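Local coordinates for protein aminoglycoside N(3)-acetyltransferase III (Serratia marcescens, PDB 7LAO) that transfers an acetyl group from acetyl-CoA to the 3-amino group of 2-deoxystreptamine aminoglycosides such as gentamicin, conferring resistance to them, at residues Ala61-Glu70 and Trp85-Tyr96; Pro135-Gly143 and Arg200-Asp208. All coordinates share one frame; numbering follows the deposited sequence.

Interaction 1. Residues Ala61-Glu70 and Trp85-Tyr96; sequences ASWDRSPYEE and WPPFDLATSGTY
W63 and F88 meet edge-to-face, the phenyl edge turned to the face of the indole's five-membered ring, planes at 62°, with F88 CD1 3.5 Å from W63 CD2. F88 CB sits over the six-membered ring of the same indole, a CH-pi contact 3.8 Å from its centroid. W63 CG is anti to the backbone N (chi1 -175°), which carries the indole along residues 86-94. W85 completes an aromatic cluster in an offset edge-to-face stack, its five-membered ring turning an edge to the face of the W63 six-membered ring, planes at 70°. The cluster joins two parts of the long irregular connection between strand 56-60 and helix 102-108, and R114 of strand 113-114 bonds carbonyls of both (S62 O; S93 O and G94 O). P67 CB rests on one face of W85; at the ring's edge the bond from NE1 to R65 O, 2.5 Å as modelled, is very short and its exact length doubtful. The E70 carboxylate stands almost perpendicular to that ring, OE2 in its plane 3.4 Å from W85 CH2. NE1 of W63 donates to a water 3.0 Å away, which accepts from G94 N and donates to D64 OD2. The D64 amide approaches G94 O from above the carbonyl plane, whereas Y96 N donates to A61 O at 2.9 Å, nearly in line with the C=O bond.

Interaction 2. Residues Pro135-Gly143 and Arg200-Asp208; sequences PHRLGQALG and RWELAEDFD
This is a loop-on-strand contact, in which a type II turn between helices 129-133 and 147-153 rests against strand 200-207 and is tied to it by one buried carboxylate. D206 OD2 accepts the amide of A141 at 2.8 Å with an N-H...O angle of 170°, met on the syn side and 17° out of the carboxylate plane. The same oxygen accepts a hydrogen bond from a water, whose own link to G139 N is very short and doubtful. At D206 OD1, F207 N uses the anti lone pair, and a second water leads to L142 N. Four hydrogen bonds, two from backbone amides and two from waters, should restrict the carboxylate's rotation. G139, third residue of the turn from R137 to Q140, has the positive phi (87°) that suits glycine, and its CA comes 3.4 Å from E205 O in a CA-H...O contact. L138 packs CB on A204 CB at 3.9 Å and extends CD1 to E202 CB at 3.8 Å. Within the loop, H136 NE2 donates to A141 O, while its ND1 bonds S115. Strand 200-207 pairs antiparallel with strand 185-192, and from the loop L142 touches L148 of helix 147-153 and M122 of strand 122-125.

How the interactions relate
Interaction 1 closes before interaction 2 opens along the chain, yet their centres lie 15 Å apart and the two touch. The bridge is W201 of strand 200-207: its CH2 packs on P67 CG at 3.4 Å, and its CZ2 on W85 CB at 4.0 Å. W63, S66 and P67 of interaction 1 touch P191 or M190 of strand 185-192, the strand that pairs with 200-207 of interaction 2. The hairpin thus contacts both the connection after strand 56-60 and the loop between helices 129-133 and 147-153. HEPES buffer, probably from crystallisation, is bound about 3 Å from the side chain of S62 and about 4 Å from that of A141, so both loops may line a pocket.

Interaction 1. Residues Ala61-Glu70 and Trp85-Tyr96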
loop_
_atom_site.group_PDB
_atom_site.type_symbol
_atom_site.label_atom_id
_atom_site.label_comp_id
_atom_site.label_asym_id
_atom_site.label_seq_id
_atom_site.Cartn_x
_atom_site.Cartn_y
_atom_site.Cartn_z
ATOM N N ALA A 61 -0.497 4.014 -3.967
ATOM C CA ALA A 61 -0.576 4.490 -5.350
ATOM C C ALA A 61 0.780 4.460 -6.048
ATOM O O ALA A 61 0.878 4.073 -7.217
ATOM C CB ALA A 61 -1.143 5.914 -5.394
ATOM N N SER A 62 1.821 4.923 -5.370
ATOM C CA SER A 62 3.174 4.945 -5.950
ATOM C C SER A 62 3.108 5.790 -7.230
ATOM O O SER A 62 2.325 6.754 -7.304
ATOM C CB SER A 62 3.701 3.527 -6.132
ATOM O OG SER A 62 4.942 3.537 -6.842
ATOM N N TRP A 63 3.868 5.452 -8.266
ATOM C CA TRP A 63 3.984 6.333 -9.423
ATOM C C TRP A 63 4.382 5.503 -10.637
ATOM O O TRP A 63 5.319 4.704 -10.550
ATOM C CB TRP A 63 5.031 7.419 -9.119
ATOM C CG TRP A 63 5.224 8.523 -10.162
ATOM C CD1 TRP A 63 4.359 8.898 -11.143
ATOM C CD2 TRP A 63 6.379 9.358 -10.297
ATOM N NE1 TRP A 63 4.897 9.944 -11.884
ATOM C CE2 TRP A 63 6.139 10.241 -11.381
ATOM C CE3 TRP A 63 7.591 9.455 -9.600
ATOM C CZ2 TRP A 63 7.067 11.192 -11.787
ATOM C CZ3 TRP A 63 8.509 10.409 -9.997
ATOM C CH2 TRP A 63 8.244 11.266 -11.086
ATOM N N ASP A 64 3.712 5.728 -11.775
ATOM C CA ASP A 64 4.019 4.982 -12.988
ATOM C C ASP A 64 5.319 5.419 -13.665
ATOM O O ASP A 64 5.739 4.755 -14.619
ATOM C CB ASP A 64 2.836 5.069 -13.979
ATOM C CG ASP A 64 2.572 6.490 -14.499
ATOM O OD1 ASP A 64 2.151 6.610 -15.663
ATOM O OD2 ASP A 64 2.788 7.487 -13.769
ATOM N N ARG A 65 5.977 6.494 -13.193
ATOM C CA ARG A 65 7.262 6.947 -13.731
ATOM C C ARG A 65 8.290 7.151 -12.615
ATOM O O ARG A 65 9.112 8.076 -12.654
ATOM C CB ARG A 65 7.101 8.237 -14.546
ATOM C CG ARG A 65 6.265 8.093 -15.817
ATOM C CD ARG A 65 6.880 7.115 -16.808
ATOM N NE ARG A 65 8.337 7.105 -16.705
ATOM C CZ ARG A 65 9.104 6.038 -16.910
ATOM N NH1 ARG A 65 8.562 4.871 -17.247
ATOM N NH2 ARG A 65 10.420 6.144 -16.777
ATOM N N SER A 66 8.266 6.307 -11.610
ATOM C CA SER A 66 9.241 6.442 -10.541
ATOM C C SER A 66 10.612 5.984 -11.036
ATOM O O SER A 66 10.698 4.987 -11.751
ATOM C CB SER A 66 8.803 5.632 -9.333
ATOM O OG SER A 66 9.883 5.342 -8.474
ATOM N N PRO A 67 11.698 6.731 -10.731
ATOM C CA PRO A 67 13.052 6.303 -11.127
ATOM C C PRO A 67 13.753 5.481 -10.050
ATOM O O PRO A 67 14.925 5.710 -9.726
ATOM C CB PRO A 67 13.764 7.648 -11.359
ATOM C CG PRO A 67 13.140 8.543 -10.374
ATOM C CD PRO A 67 11.695 8.113 -10.233
ATOM N N TYR A 68 13.031 4.498 -9.487
ATOM C CA TYR A 68 13.560 3.696 -8.387
ATOM C C TYR A 68 14.744 2.846 -8.834
ATOM O O TYR A 68 15.825 2.899 -8.237
ATOM C CB TYR A 68 12.458 2.805 -7.806
ATOM C CG TYR A 68 12.947 1.860 -6.722
ATOM C CD1 TYR A 68 13.135 2.310 -5.415
ATOM C CD2 TYR A 68 13.230 0.514 -7.006
ATOM C CE1 TYR A 68 13.577 1.448 -4.407
ATOM C CE2 TYR A 68 13.680 -0.358 -6.008
ATOM C CZ TYR A 68 13.843 0.111 -4.708
ATOM O OH TYR A 68 14.293 -0.735 -3.706
ATOM N N GLU A 69 14.556 2.027 -9.863
ATOM C CA GLU A 69 15.648 1.139 -10.244
ATOM C C GLU A 69 16.732 1.911 -10.984
ATOM O O GLU A 69 17.927 1.634 -10.823
ATOM C CB GLU A 69 15.118 -0.028 -11.075
ATOM C CG GLU A 69 15.747 -1.372 -10.710
ATOM C CD GLU A 69 17.095 -1.609 -11.402
ATOM O OE1 GLU A 69 17.552 -0.723 -12.161
ATOM O OE2 GLU A 69 17.690 -2.689 -11.193
ATOM N N GLU A 70 16.331 2.918 -11.759
ATOM C CA GLU A 70 17.281 3.730 -12.503
ATOM C C GLU A 70 18.247 4.480 -11.594
ATOM O O GLU A 70 19.298 4.933 -12.064
ATOM C CB GLU A 70 16.524 4.715 -13.398
ATOM C CG GLU A 70 15.589 4.057 -14.407
ATOM C CD GLU A 70 14.199 3.780 -13.851
ATOM O OE1 GLU A 70 14.049 3.692 -12.608
ATOM O OE2 GLU A 70 13.252 3.651 -14.662
ATOM N N TRP A 85 13.073 13.856 -16.894
ATOM C CA TRP A 85 12.153 12.987 -16.190
ATOM C C TRP A 85 10.937 13.789 -15.743
ATOM O O TRP A 85 11.097 14.856 -15.141
ATOM C CB TRP A 85 12.835 12.358 -14.981
ATOM C CG TRP A 85 12.213 11.068 -14.594
ATOM C CD1 TRP A 85 11.047 10.894 -13.905
ATOM C CD2 TRP A 85 12.713 9.757 -14.874
ATOM N NE1 TRP A 85 10.792 9.550 -13.733
ATOM C CE2 TRP A 85 11.800 8.832 -14.323
ATOM C CE3 TRP A 85 13.847 9.275 -15.531
ATOM C CZ2 TRP A 85 11.987 7.454 -14.416
ATOM C CZ3 TRP A 85 14.028 7.908 -15.623
ATOM C CH2 TRP A 85 13.104 7.013 -15.069
ATOM N N PRO A 86 9.720 13.320 -16.015
ATOM C CA PRO A 86 8.515 14.076 -15.640
ATOM C C PRO A 86 8.460 14.325 -14.145
ATOM O O PRO A 86 8.763 13.428 -13.344
ATOM C CB PRO A 86 7.363 13.164 -16.094
ATOM C CG PRO A 86 7.977 11.828 -16.276
ATOM C CD PRO A 86 9.382 12.074 -16.720
ATOM N N PRO A 87 8.097 15.536 -13.731
ATOM C CA PRO A 87 7.984 15.817 -12.298
ATOM C C PRO A 87 6.808 15.083 -11.682
ATOM O O PRO A 87 5.794 14.806 -12.332
ATOM C CB PRO A 87 7.786 17.339 -12.245
ATOM C CG PRO A 87 8.261 17.851 -13.597
ATOM C CD PRO A 87 7.928 16.747 -14.555
ATOM N N PHE A 88 6.962 14.741 -10.412
ATOM C CA PHE A 88 5.899 14.041 -9.703
ATOM C C PHE A 88 4.885 15.073 -9.245
ATOM O O PHE A 88 5.136 15.839 -8.311
ATOM C CB PHE A 88 6.451 13.252 -8.528
ATOM C CG PHE A 88 5.390 12.590 -7.714
ATOM C CD1 PHE A 88 4.665 11.537 -8.231
ATOM C CD2 PHE A 88 5.102 13.039 -6.435
ATOM C CE1 PHE A 88 3.686 10.929 -7.478
ATOM C CE2 PHE A 88 4.125 12.425 -5.682
ATOM C CZ PHE A 88 3.418 11.385 -6.203
ATOM N N ASP A 89 3.743 15.113 -9.916
ATOM C CA ASP A 89 2.685 16.055 -9.581
ATOM C C ASP A 89 1.546 15.279 -8.948
ATOM O O ASP A 89 1.079 14.292 -9.522
ATOM C CB ASP A 89 2.194 16.809 -10.817
ATOM C CG ASP A 89 1.049 17.756 -10.508
ATOM O OD1 ASP A 89 1.083 18.435 -9.461
ATOM O OD2 ASP A 89 0.103 17.820 -11.316
ATOM N N LEU A 90 1.110 15.729 -7.766
ATOM C CA LEU A 90 0.176 14.939 -6.965
ATOM C C LEU A 90 -1.121 14.680 -7.719
ATOM O O LEU A 90 -1.694 13.582 -7.639
ATOM C CB LEU A 90 -0.124 15.657 -5.645
ATOM C CG LEU A 90 1.000 15.949 -4.655
ATOM C CD1 LEU A 90 0.406 16.302 -3.297
ATOM C CD2 LEU A 90 1.936 14.785 -4.546
ATOM N N ALA A 91 -1.594 15.684 -8.467
ATOM C CA ALA A 91 -2.897 15.611 -9.114
ATOM C C ALA A 91 -2.866 14.895 -10.452
ATOM O O ALA A 91 -3.866 14.276 -10.836
ATOM C CB ALA A 91 -3.463 17.018 -9.319
ATOM N N THR A 92 -1.757 14.956 -11.181
ATOM C CA THR A 92 -1.777 14.458 -12.546
ATOM C C THR A 92 -0.942 13.208 -12.768
ATOM O O THR A 92 -1.179 12.499 -13.746
ATOM C CB THR A 92 -1.320 15.553 -13.529
ATOM O OG1 THR A 92 0.022 15.962 -13.233
ATOM C CG2 THR A 92 -2.237 16.758 -13.426
ATOM N N SER A 93 0.015 12.902 -11.901
ATOM C CA SER A 93 0.913 11.806 -12.213
ATOM C C SER A 93 0.217 10.467 -12.000
ATOM O O SER A 93 -0.532 10.275 -11.038
ATOM C CB SER A 93 2.189 11.898 -11.382
ATOM O OG SER A 93 2.758 13.187 -11.439
ATOM N N GLY A 94 0.460 9.548 -12.917
ATOM C CA GLY A 94 -0.165 8.249 -12.857
ATOM C C GLY A 94 0.312 7.417 -11.685
ATOM O O GLY A 94 1.321 7.685 -11.040
ATOM N N THR A 95 -0.461 6.388 -11.394
ATOM C CA THR A 95 -0.159 5.439 -10.323
ATOM C C THR A 95 0.618 4.278 -10.905
ATOM O O THR A 95 0.573 4.028 -12.110
ATOM C CB THR A 95 -1.450 4.941 -9.692
ATOM O OG1 THR A 95 -2.272 4.395 -10.728
ATOM C CG2 THR A 95 -2.168 6.108 -9.105
ATOM N N TYR A 96 1.352 3.595 -10.066
ATOM C CA TYR A 96 2.032 2.398 -10.529
ATOM C C TYR A 96 1.017 1.305 -10.870
ATOM O O TYR A 96 0.312 0.829 -9.968
ATOM C CB TYR A 96 2.991 1.904 -9.467
ATOM C CG TYR A 96 3.725 0.632 -9.852
ATOM C CD1 TYR A 96 4.535 0.587 -10.974
ATOM C CD2 TYR A 96 3.606 -0.520 -9.085
ATOM C CE1 TYR A 96 5.216 -0.564 -11.315
ATOM C CE2 TYR A 96 4.276 -1.680 -9.428
ATOM C CZ TYR A 96 5.081 -1.694 -10.535
ATOM O OH TYR A 96 5.760 -2.839 -10.872
HETATM O O HOH W 1 2.900 10.014 -14.173
#

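Interaction 2. Residues Pro135-Gly143 and Arg200-Asp208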
loop_
_atom_site.group_PDB
_atom_site.type_symbol
_atom_site.label_atom_id
_atom_site.label_comp_id
_atom_site.label_asym_id
_atom_site.label_seq_id
_atom_site.Cartn_x
_atom_site.Cartn_y
_atom_site.Cartn_z
ATOM N N PRO A 135 3.099 13.694 7.260
ATOM C CA PRO A 135 4.203 13.861 6.316
ATOM C C PRO A 135 4.571 12.574 5.592
ATOM O O PRO A 135 4.119 11.484 5.984
ATOM C CB PRO A 135 5.350 14.361 7.226
ATOM C CG PRO A 135 5.073 13.626 8.512
ATOM C CD PRO A 135 3.574 13.496 8.639
ATOM N N HIS A 136 5.348 12.664 4.516
ATOM C CA HIS A 136 5.746 11.424 3.819
ATOM C C HIS A 136 7.088 11.737 3.162
ATOM O O HIS A 136 7.143 12.197 2.023
ATOM C CB HIS A 136 4.742 10.891 2.810
ATOM C CG HIS A 136 4.948 9.434 2.475
ATOM N ND1 HIS A 136 4.164 8.742 1.566
ATOM C CD2 HIS A 136 5.853 8.530 2.945
ATOM C CE1 HIS A 136 4.594 7.499 1.473
ATOM N NE2 HIS A 136 5.604 7.337 2.304
ATOM N N ARG A 137 8.158 11.507 3.912
ATOM C CA ARG A 137 9.488 11.963 3.546
ATOM C C ARG A 137 10.340 10.848 2.964
ATOM O O ARG A 137 10.158 9.660 3.255
ATOM C CB ARG A 137 10.208 12.575 4.757
ATOM C CG ARG A 137 9.301 13.261 5.788
ATOM C CD ARG A 137 10.109 14.037 6.821
ATOM N NE ARG A 137 9.313 14.514 7.956
ATOM C CZ ARG A 137 8.703 15.700 8.017
ATOM N NH1 ARG A 137 8.772 16.554 6.995
ATOM N NH2 ARG A 137 8.006 16.033 9.103
ATOM N N LEU A 138 11.301 11.260 2.139
ATOM C CA LEU A 138 12.346 10.340 1.724
ATOM C C LEU A 138 13.041 9.754 2.946
ATOM O O LEU A 138 13.401 10.481 3.872
ATOM C CB LEU A 138 13.360 11.055 0.851
ATOM C CG LEU A 138 12.768 11.506 -0.469
ATOM C CD1 LEU A 138 13.877 12.032 -1.326
ATOM C CD2 LEU A 138 12.026 10.336 -1.136
ATOM N N GLY A 139 13.255 8.430 2.936
ATOM C CA GLY A 139 13.770 7.730 4.091
ATOM C C GLY A 139 12.706 7.278 5.070
ATOM O O GLY A 139 13.034 6.664 6.092
ATOM N N GLN A 140 11.449 7.592 4.809
ATOM C CA GLN A 140 10.334 7.176 5.642
ATOM C C GLN A 140 9.246 6.634 4.743
ATOM O O GLN A 140 8.081 7.028 4.809
ATOM C CB GLN A 140 9.839 8.326 6.524
ATOM C CG GLN A 140 10.932 8.913 7.408
ATOM C CD GLN A 140 10.415 9.868 8.469
ATOM O OE1 GLN A 140 9.594 10.756 8.192
ATOM N NE2 GLN A 140 10.889 9.677 9.709
ATOM N N ALA A 141 9.640 5.724 3.851
ATOM C CA ALA A 141 8.712 5.227 2.843
ATOM C C ALA A 141 7.565 4.439 3.473
ATOM O O ALA A 141 6.382 4.754 3.261
ATOM C CB ALA A 141 9.463 4.360 1.826
ATOM N N LEU A 142 7.891 3.392 4.235
ATOM C CA LEU A 142 6.878 2.490 4.743
ATOM C C LEU A 142 7.047 2.203 6.227
ATOM O O LEU A 142 6.285 1.402 6.769
ATOM C CB LEU A 142 6.921 1.147 3.965
ATOM C CG LEU A 142 6.783 1.308 2.429
ATOM C CD1 LEU A 142 7.134 0.012 1.634
ATOM C CD2 LEU A 142 5.345 1.808 2.053
ATOM N N GLY A 143 8.054 2.778 6.880
ATOM C CA GLY A 143 8.338 2.431 8.259
ATOM C C GLY A 143 7.922 3.498 9.263
ATOM O O GLY A 143 6.821 4.048 9.150
ATOM N N ARG A 200 14.400 19.310 -7.328
ATOM C CA ARG A 200 15.698 19.063 -6.723
ATOM C C ARG A 200 15.757 17.571 -6.439
ATOM O O ARG A 200 14.980 17.057 -5.621
ATOM C CB ARG A 200 15.899 19.905 -5.460
ATOM C CG ARG A 200 15.529 21.390 -5.635
ATOM C CD ARG A 200 16.733 22.327 -5.420
ATOM N NE ARG A 200 17.821 22.077 -6.371
ATOM C CZ ARG A 200 19.090 22.444 -6.187
ATOM N NH1 ARG A 200 19.452 23.083 -5.082
ATOM N NH2 ARG A 200 20.000 22.164 -7.113
ATOM N N TRP A 201 16.639 16.874 -7.158
ATOM C CA TRP A 201 16.793 15.446 -6.921
ATOM C C TRP A 201 17.441 15.219 -5.579
ATOM O O TRP A 201 18.489 15.789 -5.261
ATOM C CB TRP A 201 17.609 14.756 -8.001
ATOM C CG TRP A 201 16.784 14.570 -9.165
ATOM C CD1 TRP A 201 16.379 15.546 -10.015
ATOM C CD2 TRP A 201 16.190 13.351 -9.627
ATOM N NE1 TRP A 201 15.590 15.016 -10.997
ATOM C CE2 TRP A 201 15.457 13.669 -10.783
ATOM C CE3 TRP A 201 16.225 12.020 -9.194
ATOM C CZ2 TRP A 201 14.757 12.713 -11.507
ATOM C CZ3 TRP A 201 15.527 11.074 -9.917
ATOM C CH2 TRP A 201 14.805 11.426 -11.061
ATOM N N GLU A 202 16.787 14.413 -4.787
ATOM C CA GLU A 202 17.185 14.223 -3.435
ATOM C C GLU A 202 17.255 12.753 -3.203
ATOM O O GLU A 202 16.655 11.935 -3.868
ATOM C CB GLU A 202 16.205 14.829 -2.486
ATOM C CG GLU A 202 16.824 15.443 -1.267
ATOM C CD GLU A 202 15.798 16.265 -0.544
ATOM O OE1 GLU A 202 15.018 15.675 0.247
ATOM O OE2 GLU A 202 15.735 17.483 -0.799
ATOM N N LEU A 203 17.946 12.435 -2.203
ATOM C CA LEU A 203 18.350 11.085 -2.040
ATOM C C LEU A 203 17.616 10.468 -0.873
ATOM O O LEU A 203 17.367 11.135 0.139
ATOM C CB LEU A 203 19.863 10.989 -1.833
ATOM C CG LEU A 203 20.424 9.589 -1.573
ATOM C CD1 LEU A 203 20.186 8.685 -2.772
ATOM C CD2 LEU A 203 21.905 9.657 -1.233
ATOM N N ALA A 204 17.253 9.191 -1.009
ATOM C CA ALA A 204 16.696 8.419 0.088
ATOM C C ALA A 204 17.598 7.252 0.469
ATOM O O ALA A 204 18.311 6.684 -0.369
ATOM C CB ALA A 204 15.301 7.886 -0.276
ATOM N N GLU A 205 17.409 6.813 1.712
ATOM C CA GLU A 205 18.065 5.654 2.310
ATOM C C GLU A 205 16.933 4.988 3.100
ATOM O O GLU A 205 16.402 5.592 4.031
ATOM C CB GLU A 205 19.193 6.086 3.243
ATOM C CG GLU A 205 19.484 5.103 4.364
ATOM C CD GLU A 205 20.656 4.192 4.051
ATOM O OE1 GLU A 205 21.507 3.989 4.941
ATOM O OE2 GLU A 205 20.725 3.680 2.914
ATOM N N ASP A 206 16.555 3.759 2.747
ATOM C CA ASP A 206 15.430 3.125 3.415
ATOM C C ASP A 206 15.610 1.615 3.395
ATOM O O ASP A 206 16.503 1.081 2.736
ATOM C CB ASP A 206 14.100 3.535 2.764
ATOM C CG ASP A 206 12.993 3.761 3.782
ATOM O OD1 ASP A 206 12.930 2.975 4.756
ATOM O OD2 ASP A 206 12.191 4.718 3.619
ATOM N N PHE A 207 14.752 0.935 4.150
ATOM C CA PHE A 207 14.754 -0.515 4.183
ATOM C C PHE A 207 14.355 -1.076 2.812
ATOM O O PHE A 207 13.562 -0.486 2.074
ATOM C CB PHE A 207 13.794 -1.025 5.267
ATOM C CG PHE A 207 14.222 -0.710 6.664
ATOM C CD1 PHE A 207 15.246 -1.417 7.259
ATOM C CD2 PHE A 207 13.604 0.309 7.386
ATOM C CE1 PHE A 207 15.648 -1.121 8.554
ATOM C CE2 PHE A 207 14.005 0.612 8.672
ATOM C CZ PHE A 207 15.023 -0.124 9.257
ATOM N N ASP A 208 14.929 -2.224 2.475
ATOM C CA ASP A 208 14.634 -2.921 1.220
ATOM C C ASP A 208 13.177 -3.414 1.186
ATOM O O ASP A 208 12.768 -4.201 2.045
ATOM C CB ASP A 208 15.614 -4.088 1.091
ATOM C CG ASP A 208 15.726 -4.623 -0.322
ATOM O OD1 ASP A 208 14.831 -4.332 -1.140
ATOM O OD2 ASP A 208 16.704 -5.351 -0.606
HETATM O O HOH W 2 12.190 6.611 1.537
HETATM O O HOH W 3 10.291 1.776 4.529
#